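Local coordinates for protein triosephosphate isomerase (Trichomonas vaginalis, PDB 4O4V) that probably interconverts D-glyceraldehyde 3-phosphate and dihydroxyacetone phosphate as a homodimeric TIM-barrel enzyme of glycolysis and gluconeogenesis, at residues 8-13 and 38-43; 89-94 and 123-128; 93-98 and 164-169; 211-216 and 242-247. One frame throughout, in Å; residues are numbered along the deposited sequence.

Interaction 1: residues 8-13 and 38-43; sequences GNWKAN and VVVAAP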
loop_
_atom_site.group_PDB
_atom_site.type_symbol
_atom_site.label_atom_id
_atom_site.label_comp_id
_atom_site.label_asym_id
_atom_site.label_seq_id
_atom_site.Cartn_x
_atom_site.Cartn_y
_atom_site.Cartn_z
ATOM N N GLY A 8 12.695 5.574 12.891
ATOM C CA GLY A 8 13.270 5.815 11.580
ATOM C C GLY A 8 12.269 5.509 10.492
ATOM O O GLY A 8 12.013 4.314 10.238
ATOM N N ASN A 9 11.755 6.500 9.795
ATOM C CA ASN A 9 10.800 6.282 8.706
ATOM C C ASN A 9 11.558 6.267 7.385
ATOM O O ASN A 9 11.929 7.318 6.866
ATOM C CB ASN A 9 9.760 7.395 8.718
ATOM C CG ASN A 9 8.726 7.234 7.639
ATOM O OD1 ASN A 9 8.633 6.177 6.992
ATOM N ND2 ASN A 9 7.908 8.245 7.459
ATOM N N TRP A 10 11.783 5.083 6.837
ATOM C CA TRP A 10 12.446 4.967 5.536
ATOM C C TRP A 10 11.621 5.548 4.404
ATOM O O TRP A 10 12.173 5.806 3.333
ATOM C CB TRP A 10 12.746 3.515 5.208
ATOM C CG TRP A 10 13.780 2.864 6.077
ATOM C CD1 TRP A 10 14.370 3.345 7.211
ATOM C CD2 TRP A 10 14.313 1.554 5.867
ATOM N NE1 TRP A 10 15.245 2.394 7.724
ATOM C CE2 TRP A 10 15.232 1.297 6.904
ATOM C CE3 TRP A 10 14.116 0.579 4.880
ATOM C CZ2 TRP A 10 15.942 0.085 7.000
ATOM C CZ3 TRP A 10 14.822 -0.626 4.984
ATOM C CH2 TRP A 10 15.723 -0.850 6.027
ATOM N N LYS A 11 10.323 5.729 4.604
ATOM C CA LYS A 11 9.398 6.162 3.559
ATOM C C LYS A 11 9.465 5.151 2.427
ATOM O O LYS A 11 9.599 3.949 2.680
ATOM C CB LYS A 11 9.605 7.613 3.116
ATOM C CG LYS A 11 9.630 8.596 4.305
ATOM C CD LYS A 11 9.695 10.034 3.864
ATOM C CE LYS A 11 9.706 10.975 5.048
ATOM N NZ LYS A 11 9.605 12.377 4.580
ATOM N N ALA A 12 9.345 5.565 1.178
ATOM C CA ALA A 12 9.384 4.640 0.034
ATOM C C ALA A 12 10.825 4.480 -0.443
ATOM O O ALA A 12 11.196 4.908 -1.534
ATOM C CB ALA A 12 8.469 5.096 -1.083
ATOM N N ASN A 13 11.620 3.873 0.417
ATOM C CA ASN A 13 13.049 3.688 0.170
ATOM C C ASN A 13 13.507 2.480 0.961
ATOM O O ASN A 13 12.848 2.074 1.924
ATOM C CB ASN A 13 13.873 4.867 0.705
ATOM C CG ASN A 13 13.541 6.187 0.091
ATOM O OD1 ASN A 13 14.026 6.514 -1.009
ATOM N ND2 ASN A 13 12.741 6.983 0.773
ATOM N N VAL A 38 13.791 2.341 20.042
ATOM C CA VAL A 38 14.020 2.570 18.620
ATOM C C VAL A 38 13.138 1.684 17.788
ATOM O O VAL A 38 13.063 0.455 18.015
ATOM C CB VAL A 38 15.502 2.338 18.247
ATOM C CG1 VAL A 38 15.755 2.687 16.777
ATOM C CG2 VAL A 38 16.437 3.125 19.172
ATOM N N VAL A 39 12.479 2.287 16.813
ATOM C CA VAL A 39 11.591 1.589 15.901
ATOM C C VAL A 39 12.023 1.976 14.485
ATOM O O VAL A 39 12.372 3.142 14.244
ATOM C CB VAL A 39 10.154 1.987 16.223
ATOM C CG1 VAL A 39 9.156 1.478 15.207
ATOM C CG2 VAL A 39 9.747 1.496 17.600
ATOM N N VAL A 40 11.998 1.035 13.552
ATOM C CA VAL A 40 12.389 1.262 12.164
ATOM C C VAL A 40 11.225 0.873 11.275
ATOM O O VAL A 40 10.786 -0.286 11.305
ATOM C CB VAL A 40 13.621 0.450 11.789
ATOM C CG1 VAL A 40 13.998 0.727 10.335
ATOM C CG2 VAL A 40 14.802 0.787 12.741
ATOM N N ALA A 41 10.730 1.841 10.498
ATOM C CA ALA A 41 9.591 1.642 9.590
ATOM C C ALA A 41 10.074 1.553 8.152
ATOM O O ALA A 41 10.881 2.390 7.710
ATOM C CB ALA A 41 8.594 2.770 9.732
ATOM N N ALA A 42 9.587 0.559 7.412
ATOM C CA ALA A 42 10.057 0.282 6.053
ATOM C C ALA A 42 8.883 -0.056 5.153
ATOM O O ALA A 42 7.799 -0.407 5.636
ATOM C CB ALA A 42 11.045 -0.854 6.084
ATOM N N PRO A 43 9.099 -0.041 3.834
ATOM C CA PRO A 43 8.046 -0.469 2.895
ATOM C C PRO A 43 7.574 -1.885 3.167
ATOM O O PRO A 43 8.354 -2.756 3.571
ATOM C CB PRO A 43 8.741 -0.377 1.529
ATOM C CG PRO A 43 9.761 0.699 1.720
ATOM C CD PRO A 43 10.257 0.534 3.119
#

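Interaction 2: residues 89-94 and 123-128; sequences WTILGH and IYCCGE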
loop_
_atom_site.group_PDB
_atom_site.type_symbol
_atom_site.label_atom_id
_atom_site.label_comp_id
_atom_site.label_asym_id
_atom_site.label_seq_id
_atom_site.Cartn_x
_atom_site.Cartn_y
_atom_site.Cartn_z
ATOM N N TRP A 89 4.186 -2.545 15.303
ATOM C CA TRP A 89 4.051 -1.097 15.157
ATOM C C TRP A 89 3.563 -0.753 13.767
ATOM O O TRP A 89 3.877 -1.411 12.785
ATOM C CB TRP A 89 5.404 -0.422 15.337
ATOM C CG TRP A 89 5.865 -0.244 16.755
ATOM C CD1 TRP A 89 6.699 -1.075 17.445
ATOM C CD2 TRP A 89 5.527 0.820 17.648
ATOM N NE1 TRP A 89 6.910 -0.581 18.703
ATOM C CE2 TRP A 89 6.185 0.568 18.860
ATOM C CE3 TRP A 89 4.720 1.957 17.542
ATOM C CZ2 TRP A 89 6.063 1.401 19.963
ATOM C CZ3 TRP A 89 4.587 2.791 18.637
ATOM C CH2 TRP A 89 5.268 2.517 19.827
ATOM N N THR A 90 2.851 0.375 13.692
ATOM C CA THR A 90 2.618 1.064 12.425
ATOM C C THR A 90 2.609 2.567 12.624
ATOM O O THR A 90 2.167 3.075 13.665
ATOM C CB THR A 90 1.299 0.630 11.732
ATOM O OG1 THR A 90 1.254 1.159 10.394
ATOM C CG2 THR A 90 0.075 1.006 12.510
ATOM N N ILE A 91 3.057 3.283 11.603
ATOM C CA ILE A 91 2.776 4.718 11.446
ATOM C C ILE A 91 1.376 4.890 10.902
ATOM O O ILE A 91 0.938 4.082 10.073
ATOM C CB ILE A 91 3.814 5.375 10.508
ATOM C CG1 ILE A 91 5.240 5.169 11.042
ATOM C CG2 ILE A 91 3.543 6.862 10.282
ATOM C CD1 ILE A 91 6.334 5.599 10.083
ATOM N N LEU A 92 0.680 5.940 11.342
ATOM C CA LEU A 92 -0.615 6.336 10.787
ATOM C C LEU A 92 -0.655 7.825 10.581
ATOM O O LEU A 92 -0.157 8.584 11.414
ATOM C CB LEU A 92 -1.765 5.951 11.746
ATOM C CG LEU A 92 -2.029 4.463 11.936
ATOM C CD1 LEU A 92 -3.144 4.273 12.949
ATOM C CD2 LEU A 92 -2.381 3.825 10.621
ATOM N N GLY A 93 -1.310 8.248 9.509
ATOM C CA GLY A 93 -1.600 9.660 9.316
ATOM C C GLY A 93 -0.424 10.535 8.936
ATOM O O GLY A 93 -0.474 11.756 9.070
ATOM N N HIS A 94 0.634 9.942 8.416
ATOM C CA HIS A 94 1.772 10.717 7.950
ATOM C C HIS A 94 1.297 11.753 6.947
ATOM O O HIS A 94 0.398 11.489 6.125
ATOM C CB HIS A 94 2.799 9.791 7.303
ATOM C CG HIS A 94 4.108 10.442 7.087
ATOM N ND1 HIS A 94 4.383 11.253 6.016
ATOM C CD2 HIS A 94 5.207 10.443 7.866
ATOM C CE1 HIS A 94 5.595 11.746 6.169
ATOM N NE2 HIS A 94 6.125 11.237 7.266
ATOM N N ILE A 123 2.174 5.066 15.791
ATOM C CA ILE A 123 2.782 6.383 15.754
ATOM C C ILE A 123 1.840 7.233 14.920
ATOM O O ILE A 123 1.796 7.108 13.678
ATOM C CB ILE A 123 4.185 6.376 15.150
ATOM C CG1 ILE A 123 5.133 5.442 15.907
ATOM C CG2 ILE A 123 4.747 7.798 15.083
ATOM C CD1 ILE A 123 6.383 5.091 15.132
ATOM N N TYR A 124 1.035 8.049 15.583
ATOM C CA TYR A 124 -0.043 8.810 14.931
ATOM C C TYR A 124 0.451 10.223 14.640
ATOM O O TYR A 124 0.871 10.931 15.575
ATOM C CB TYR A 124 -1.278 8.842 15.827
ATOM C CG TYR A 124 -2.532 9.300 15.126
ATOM C CD1 TYR A 124 -2.850 10.629 15.031
ATOM C CD2 TYR A 124 -3.391 8.378 14.543
ATOM C CE1 TYR A 124 -4.046 11.044 14.392
ATOM C CE2 TYR A 124 -4.552 8.777 13.930
ATOM C CZ TYR A 124 -4.869 10.095 13.846
ATOM O OH TYR A 124 -6.066 10.428 13.237
ATOM N N CYS A 125 0.432 10.641 13.386
ATOM C CA CYS A 125 1.011 11.906 12.968
ATOM C C CYS A 125 -0.028 12.983 12.772
ATOM O O CYS A 125 -1.137 12.717 12.328
ATOM C CB CYS A 125 1.756 11.687 11.637
ATOM S SG CYS A 125 3.069 10.455 11.666
ATOM N N CYS A 126 0.368 14.219 13.090
ATOM C CA CYS A 126 -0.463 15.397 12.907
ATOM C C CYS A 126 0.439 16.565 12.537
ATOM O O CYS A 126 1.683 16.413 12.516
ATOM C CB CYS A 126 -1.173 15.697 14.224
ATOM S SG CYS A 126 -0.104 16.204 15.602
ATOM N N GLY A 127 -0.153 17.708 12.182
ATOM C CA GLY A 127 0.619 18.912 11.899
ATOM C C GLY A 127 -0.087 19.816 10.918
ATOM O O GLY A 127 -0.831 19.357 10.054
ATOM N N GLU A 128 0.167 21.127 11.061
ATOM C CA GLU A 128 -0.494 22.139 10.244
ATOM C C GLU A 128 0.331 22.593 9.050
ATOM O O GLU A 128 1.554 22.501 9.020
ATOM C CB GLU A 128 -0.892 23.344 11.100
ATOM C CG GLU A 128 0.147 24.428 11.269
ATOM C CD GLU A 128 1.295 24.135 12.203
ATOM O OE1 GLU A 128 1.460 22.963 12.671
ATOM O OE2 GLU A 128 2.065 25.079 12.488
#

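Interaction 3: residues 93-98 and 164-169; sequences GHSERR and AYEPIW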
loop_
_atom_site.group_PDB
_atom_site.type_symbol
_atom_site.label_atom_id
_atom_site.label_comp_id
_atom_site.label_asym_id
_atom_site.label_seq_id
_atom_site.Cartn_x
_atom_site.Cartn_y
_atom_site.Cartn_z
ATOM N N GLY A 93 -1.310 8.248 9.509
ATOM C CA GLY A 93 -1.600 9.660 9.316
ATOM C C GLY A 93 -0.424 10.535 8.936
ATOM O O GLY A 93 -0.474 11.756 9.070
ATOM N N HIS A 94 0.634 9.942 8.416
ATOM C CA HIS A 94 1.772 10.717 7.950
ATOM C C HIS A 94 1.297 11.753 6.947
ATOM O O HIS A 94 0.398 11.489 6.125
ATOM C CB HIS A 94 2.799 9.791 7.303
ATOM C CG HIS A 94 4.108 10.442 7.087
ATOM N ND1 HIS A 94 4.383 11.253 6.016
ATOM C CD2 HIS A 94 5.207 10.443 7.866
ATOM C CE1 HIS A 94 5.595 11.746 6.169
ATOM N NE2 HIS A 94 6.125 11.237 7.266
ATOM N N SER A 95 1.895 12.928 6.999
ATOM C CA SER A 95 1.536 14.013 6.088
ATOM C C SER A 95 1.479 13.585 4.620
ATOM O O SER A 95 0.644 14.091 3.872
ATOM C CB SER A 95 2.494 15.194 6.256
ATOM O OG SER A 95 3.823 14.882 5.903
ATOM N N GLU A 96 2.395 12.720 4.189
ATOM C CA GLU A 96 2.398 12.297 2.797
ATOM C C GLU A 96 1.141 11.522 2.445
ATOM O O GLU A 96 0.643 11.632 1.317
ATOM C CB GLU A 96 3.697 11.515 2.532
ATOM C CG GLU A 96 4.927 12.420 2.606
ATOM C CD GLU A 96 6.211 11.744 2.975
ATOM O OE1 GLU A 96 6.306 10.499 3.021
ATOM O OE2 GLU A 96 7.197 12.501 3.228
ATOM N N ARG A 97 0.640 10.724 3.370
ATOM C CA ARG A 97 -0.594 10.000 3.137
ATOM C C ARG A 97 -1.840 10.878 3.231
ATOM O O ARG A 97 -2.790 10.697 2.463
ATOM C CB ARG A 97 -0.709 8.776 4.025
ATOM C CG ARG A 97 0.457 7.821 3.830
ATOM C CD ARG A 97 0.115 6.380 4.152
ATOM N NE ARG A 97 -0.919 5.829 3.275
ATOM C CZ ARG A 97 -0.708 5.389 2.040
ATOM N NH1 ARG A 97 0.506 5.375 1.528
ATOM N NH2 ARG A 97 -1.731 4.935 1.325
ATOM N N ARG A 98 -1.840 11.845 4.137
ATOM C CA ARG A 98 -2.949 12.792 4.237
ATOM C C ARG A 98 -3.008 13.624 2.974
ATOM O O ARG A 98 -4.090 13.935 2.469
ATOM C CB ARG A 98 -2.778 13.688 5.465
ATOM C CG ARG A 98 -2.941 12.963 6.782
ATOM C CD ARG A 98 -2.734 13.934 7.942
ATOM N NE ARG A 98 -2.859 13.391 9.288
ATOM C CZ ARG A 98 -3.914 13.520 10.074
ATOM N NH1 ARG A 98 -5.058 14.012 9.615
ATOM N NH2 ARG A 98 -3.824 13.145 11.333
ATOM N N ALA A 164 3.321 12.009 16.700
ATOM C CA ALA A 164 4.379 12.760 16.029
ATOM C C ALA A 164 3.828 14.052 15.451
ATOM O O ALA A 164 2.814 14.039 14.727
ATOM C CB ALA A 164 5.028 11.931 14.945
ATOM N N TYR A 165 4.480 15.162 15.737
ATOM C CA TYR A 165 4.149 16.454 15.159
ATOM C C TYR A 165 5.035 16.759 13.952
ATOM O O TYR A 165 6.275 16.811 14.067
ATOM C CB TYR A 165 4.377 17.566 16.194
ATOM C CG TYR A 165 4.221 18.941 15.577
ATOM C CD1 TYR A 165 2.992 19.381 15.122
ATOM C CD2 TYR A 165 5.305 19.760 15.334
ATOM C CE1 TYR A 165 2.858 20.609 14.470
ATOM C CE2 TYR A 165 5.176 20.980 14.699
ATOM C CZ TYR A 165 3.962 21.408 14.263
ATOM O OH TYR A 165 3.887 22.619 13.591
ATOM N N GLU A 166 4.397 17.019 12.823
ATOM C CA GLU A 166 5.068 17.330 11.552
ATOM C C GLU A 166 4.782 18.786 11.209
ATOM O O GLU A 166 3.635 19.150 10.950
ATOM C CB GLU A 166 4.531 16.456 10.417
ATOM C CG GLU A 166 4.755 14.987 10.614
ATOM C CD GLU A 166 4.275 14.254 9.363
ATOM O OE1 GLU A 166 4.996 14.305 8.297
ATOM O OE2 GLU A 166 3.115 13.839 9.336
ATOM N N PRO A 167 5.821 19.628 11.155
ATOM C CA PRO A 167 5.619 21.008 10.742
ATOM C C PRO A 167 5.496 21.070 9.213
ATOM O O PRO A 167 6.466 21.396 8.510
ATOM C CB PRO A 167 6.882 21.691 11.270
ATOM C CG PRO A 167 7.924 20.665 11.188
ATOM C CD PRO A 167 7.214 19.361 11.562
ATOM N N ILE A 168 4.335 20.779 8.690
ATOM C CA ILE A 168 4.149 20.656 7.251
ATOM C C ILE A 168 4.413 22.011 6.586
ATOM O O ILE A 168 4.917 22.071 5.441
ATOM C CB ILE A 168 2.761 20.087 6.919
ATOM C CG1 ILE A 168 2.595 18.680 7.503
ATOM C CG2 ILE A 168 2.538 20.058 5.380
ATOM C CD1 ILE A 168 1.171 18.149 7.451
ATOM N N TRP A 169 4.155 23.087 7.300
ATOM C CA TRP A 169 4.467 24.437 6.865
ATOM C C TRP A 169 5.932 24.677 6.586
ATOM O O TRP A 169 6.248 25.736 6.009
ATOM C CB TRP A 169 4.001 25.399 7.964
ATOM C CG TRP A 169 4.606 25.191 9.296
ATOM C CD1 TRP A 169 4.133 24.393 10.309
ATOM C CD2 TRP A 169 5.776 25.812 9.811
ATOM N NE1 TRP A 169 4.950 24.469 11.393
ATOM C CE2 TRP A 169 5.953 25.361 11.129
ATOM C CE3 TRP A 169 6.696 26.736 9.286
ATOM C CZ2 TRP A 169 6.989 25.794 11.923
ATOM C CZ3 TRP A 169 7.722 27.153 10.084
ATOM C CH2 TRP A 169 7.856 26.697 11.379
HETATM O O HOH W 1 0.414 14.581 9.607
#

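Interaction 4: residues 211-216 and 242-247; sequences GSVKPN and INIVNS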
loop_
_atom_site.group_PDB
_atom_site.type_symbol
_atom_site.label_atom_id
_atom_site.label_comp_id
_atom_site.label_asym_id
_atom_site.label_seq_id
_atom_site.Cartn_x
_atom_site.Cartn_y
_atom_site.Cartn_z
ATOM N N GLY A 211 9.677 16.981 12.141
ATOM C CA GLY A 211 10.224 17.848 11.111
ATOM C C GLY A 211 11.615 17.393 10.730
ATOM O O GLY A 211 11.975 16.224 10.942
ATOM N N SER A 212 12.423 18.259 10.149
ATOM C CA SER A 212 13.761 17.899 9.694
ATOM C C SER A 212 14.676 17.685 10.892
ATOM O O SER A 212 14.932 18.598 11.685
ATOM C CB SER A 212 14.326 18.985 8.798
ATOM O OG SER A 212 15.668 18.625 8.462
ATOM N N VAL A 213 15.137 16.449 11.042
ATOM C CA VAL A 213 16.018 16.055 12.141
ATOM C C VAL A 213 17.285 15.464 11.554
ATOM O O VAL A 213 17.216 14.498 10.782
ATOM C CB VAL A 213 15.330 15.057 13.098
ATOM C CG1 VAL A 213 16.220 14.734 14.298
ATOM C CG2 VAL A 213 13.996 15.619 13.579
ATOM N N LYS A 214 18.426 16.019 11.929
ATOM C CA LYS A 214 19.719 15.635 11.397
ATOM C C LYS A 214 20.718 15.595 12.538
ATOM O O LYS A 214 20.449 16.099 13.626
ATOM C CB LYS A 214 20.195 16.631 10.333
ATOM C CG LYS A 214 19.234 16.747 9.151
ATOM C CD LYS A 214 19.820 17.432 7.961
ATOM C CE LYS A 214 19.974 18.875 8.252
ATOM N NZ LYS A 214 20.436 19.591 7.019
ATOM N N PRO A 215 21.911 15.052 12.291
ATOM C CA PRO A 215 22.920 15.077 13.350
ATOM C C PRO A 215 23.236 16.502 13.830
ATOM O O PRO A 215 23.603 16.666 14.999
ATOM C CB PRO A 215 24.117 14.411 12.681
ATOM C CG PRO A 215 23.463 13.416 11.741
ATOM C CD PRO A 215 22.303 14.186 11.165
ATOM N N ASN A 216 23.086 17.522 12.992
ATOM C CA ASN A 216 23.436 18.879 13.422
ATOM C C ASN A 216 22.376 19.605 14.245
ATOM O O ASN A 216 22.666 20.682 14.760
ATOM C CB ASN A 216 23.856 19.763 12.233
ATOM C CG ASN A 216 22.710 20.120 11.297
ATOM O OD1 ASN A 216 21.615 19.630 11.424
ATOM N ND2 ASN A 216 22.990 21.011 10.327
ATOM N N ILE A 242 22.163 7.091 13.803
ATOM C CA ILE A 242 22.668 6.674 15.110
ATOM C C ILE A 242 22.911 7.899 16.004
ATOM O O ILE A 242 22.682 7.852 17.202
ATOM C CB ILE A 242 23.920 5.768 14.954
ATOM C CG1 ILE A 242 23.589 4.624 13.970
ATOM C CG2 ILE A 242 24.379 5.300 16.316
ATOM C CD1 ILE A 242 22.310 3.846 14.292
ATOM N N ASN A 243 23.423 8.989 15.428
ATOM C CA ASN A 243 23.562 10.222 16.178
ATOM C C ASN A 243 22.238 10.662 16.743
ATOM O O ASN A 243 22.150 11.123 17.878
ATOM C CB ASN A 243 24.115 11.342 15.300
ATOM C CG ASN A 243 25.469 11.048 14.787
ATOM O OD1 ASN A 243 25.636 10.280 13.839
ATOM N ND2 ASN A 243 26.473 11.657 15.397
ATOM N N ILE A 244 21.183 10.543 15.958
ATOM C CA ILE A 244 19.856 10.944 16.388
ATOM C C ILE A 244 19.343 10.024 17.503
ATOM O O ILE A 244 18.802 10.498 18.488
ATOM C CB ILE A 244 18.894 11.031 15.198
ATOM C CG1 ILE A 244 19.394 12.042 14.167
ATOM C CG2 ILE A 244 17.529 11.374 15.659
ATOM C CD1 ILE A 244 18.730 11.944 12.797
ATOM N N VAL A 245 19.490 8.712 17.334
ATOM C CA VAL A 245 19.146 7.774 18.402
ATOM C C VAL A 245 19.843 8.158 19.710
ATOM O O VAL A 245 19.238 8.167 20.805
ATOM C CB VAL A 245 19.520 6.345 17.982
ATOM C CG1 VAL A 245 19.502 5.395 19.168
ATOM C CG2 VAL A 245 18.585 5.896 16.858
ATOM N N ASN A 246 21.106 8.518 19.600
ATOM C CA ASN A 246 21.943 8.804 20.754
ATOM C C ASN A 246 21.742 10.188 21.354
ATOM O O ASN A 246 22.282 10.493 22.422
ATOM C CB ASN A 246 23.413 8.547 20.407
ATOM C CG ASN A 246 23.722 7.061 20.314
ATOM O OD1 ASN A 246 22.929 6.255 20.773
ATOM N ND2 ASN A 246 24.842 6.705 19.715
ATOM N N SER A 247 20.911 11.015 20.718
ATOM C CA SER A 247 20.582 12.328 21.267
ATOM C C SER A 247 19.764 12.219 22.548
ATOM O O SER A 247 19.591 13.207 23.251
ATOM C CB SER A 247 19.859 13.179 20.222
ATOM O OG SER A 247 18.546 12.735 19.982
HETATM O O HOH W 2 24.940 14.575 16.345
#

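Interaction 1: residues 8-13 and 38-43
Gly-8 N donates to Val-39 O over 2.8 Å, the first of three backbone bonds that zip together the ends of parallel strands 5-9 and 37-41, the two strands of a beta-alpha-beta unit of the TIM barrel completed by helix 17-28. Gly-8 O then accepts from Ala-41 N, and the ladder runs one step beyond the first strand, where Trp-10 N reaches Ala-41 O at 3.0 Å. With CG beside its backbone N (chi1 -68°), Trp-10 lays its indole along the second strand. Val-40 CG1 lies 3.3 Å from Trp-10 NE1, while Ala-42 CB covers one ring face off-centre, 3.6 Å from Trp-10 CE3. Pro-43 fits against the carbonyls of the turn, its CG near Lys-11 O and its CD 3.2 Å from Asn-13 O, a buried oxygen with no polar partner in the model. Two side-chain bonds shape that turn. Asn-9 OD1 takes Lys-11 N from above its carbonyl plane, forming an Asx turn, and Asn-13 ND2 reaches Trp-10 O in a fairly straight bond (162°). The amide nitrogen of Asn-9 is taken by Thr-74 OG1 of the second subunit. Backbone bonds thus hold the strand register, and the two asparagine amides hold the turn.

Interaction 2: residues 89-94 and 123-128
Two adjacent strands of the TIM barrel, 89-92 and 121-126, run side by side here; the axes of 89-92 and 123-126 approach to 4.7 Å and are nearly parallel at 11°, with Ile-91 paired to Ile-123 and Leu-92 to Tyr-124. Ile-123 bonds through both its backbone N and its O: the N donates to Thr-90 O at 2.9 Å and the O accepts from Leu-92 N at 2.8 Å. The third rung joins Cys-125 N to Leu-92 O at 2.9 Å. Side chains then sort to two faces. On the one carrying Ile-91 and Ile-123, the Trp-89 indole crosses the Ile-123 side chain at about a right angle, bringing CZ3 within 3.8 Å of Ile-123 CG1. Ile-91 CG2, anti to its own backbone N, meets Cys-125 SG at 3.9 Å. The same sulfur lies obliquely to the His-94 ring at a longer range, and Cys-125 CB presses on Gly-93 O at 3.4 Å. On the other face, Leu-92 CB touches Tyr-124 CD2 at 4.0 Å. This second face looks outward to the helical layer: Leu-92 meets Lys-111 and Ala-112 of helix 105-117, and Tyr-124 packs on Leu-108 of that helix and Met-149 of helix 138-149. Strand 59-62 pairs with the other side of 89-92, and strand 161-165 lies along 121-126.

Interaction 3: residues 93-98 and 164-169
Glu-166 stretches toward Ser-95 at the start of helix 95-99: from CB its CG stands beside the backbone N, and the chain stays extended (chi2 -175°), delivering CD to within 3.5 Å of Ser-95 OG. The carboxylate then grips Ser-95 twice. OE2 takes Ser-95 N on its syn lone pair at 2.8 Å, and OE1 accepts from Ser-95 OG at 2.7 Å, again on the syn side but somewhat out of plane. OE2 also receives a water that bridges to Gly-93 O, while OE1 sits over one face of the His-94 ring, 3.3 Å above its plane and offset toward the CE1 and NE2 rim. Ring and carboxylate planes are turned 48° apart, and no hydrogen bond joins them. His-94 instead caps the helix, its ND1 accepting from Glu-96 N. Alongside, Ile-168 CD1 presses tightly on Ser-95 CB at 3.5 Å. The sequence AYEPIW matches the family signature, and this serine-bound glutamate resembles the outward position seen in unliganded triosephosphate isomerases. The loop after strand 161-165 thus meets the start of helix 95-99 at the mouth of the barrel, with Cys-125 of strand 121-126 packing against Glu-166 and Arg-98 linking the helix to Cys-125 O.

Interaction 4: residues 211-216 and 242-247
The extended backbone at Val-213 and Lys-214 leads into Pro-215, which comes closest to helix 240-246 with its CA 5.7 Å from that of Asn-243, and no direct hydrogen bond joins loop and helix. The loop follows strand 207-209 at the C-terminal end of the barrel, and its Gly-Ser start probably belongs to the phosphate-binding loop, as in relatives; the packing lies further along. Ile-244 does most of the touching. Its CG1 stands beside the backbone N (chi1 -59°) and the chain runs on extended, carrying CD1 to 3.6 Å from Val-213 O and to 4.1 Å from Lys-214 CA. Its other branch, CG2, meets Val-213 CG1 at 3.9 Å, the two side chains crossing at a slant. Nearer the surface, the flank of the Pro-215 ring lies across Asn-243 at about a right angle, with Pro-215 CB 4.0 Å from Asn-243 CB. A water donates to Pro-215 O over 2.8 Å and accepts weakly from Asn-243 ND2, a tenuous polar link between these exposed residues. Ile-244 O is held by both Ser-247 N and Ser-247 OG. Phe-230 of strand 229-232 touches both Val-213 and Ile-244, and Cys-218 of helix 218-222 also meets the isoleucine. Between these two segments the contact therefore rests on van der Waals packing, apolar around Val-213 and Ile-244, with one weak water bridge at Pro-215.

Overall arrangement
Interactions 1 and 2 pair strands of one barrel wall, with strand 59-62 between them, and interaction 3 continues from interaction 2 at the C-terminal end. Interactions 2 and 3 share Gly-93 and His-94, their centres about 7 Å apart, and probable hydrogen bonds join Glu-128 OE1 to Tyr-165 OH (2.6 Å) and Cys-126 O to Glu-166 N (2.8 Å). Interaction 1 meets interaction 3 through the Lys-11 NZ to Glu-96 OE2 salt bridge at 2.8 Å, and it packs Ala-41 against Ile-91 of interaction 2. Lys-11, His-94 and Glu-166 lie near one another, as in the active site of this family. Interaction 4 is more peripheral, about 18 Å from interaction 3 between centres, yet Gly-211 CA touches Pro-167 CD at 3.4 Å.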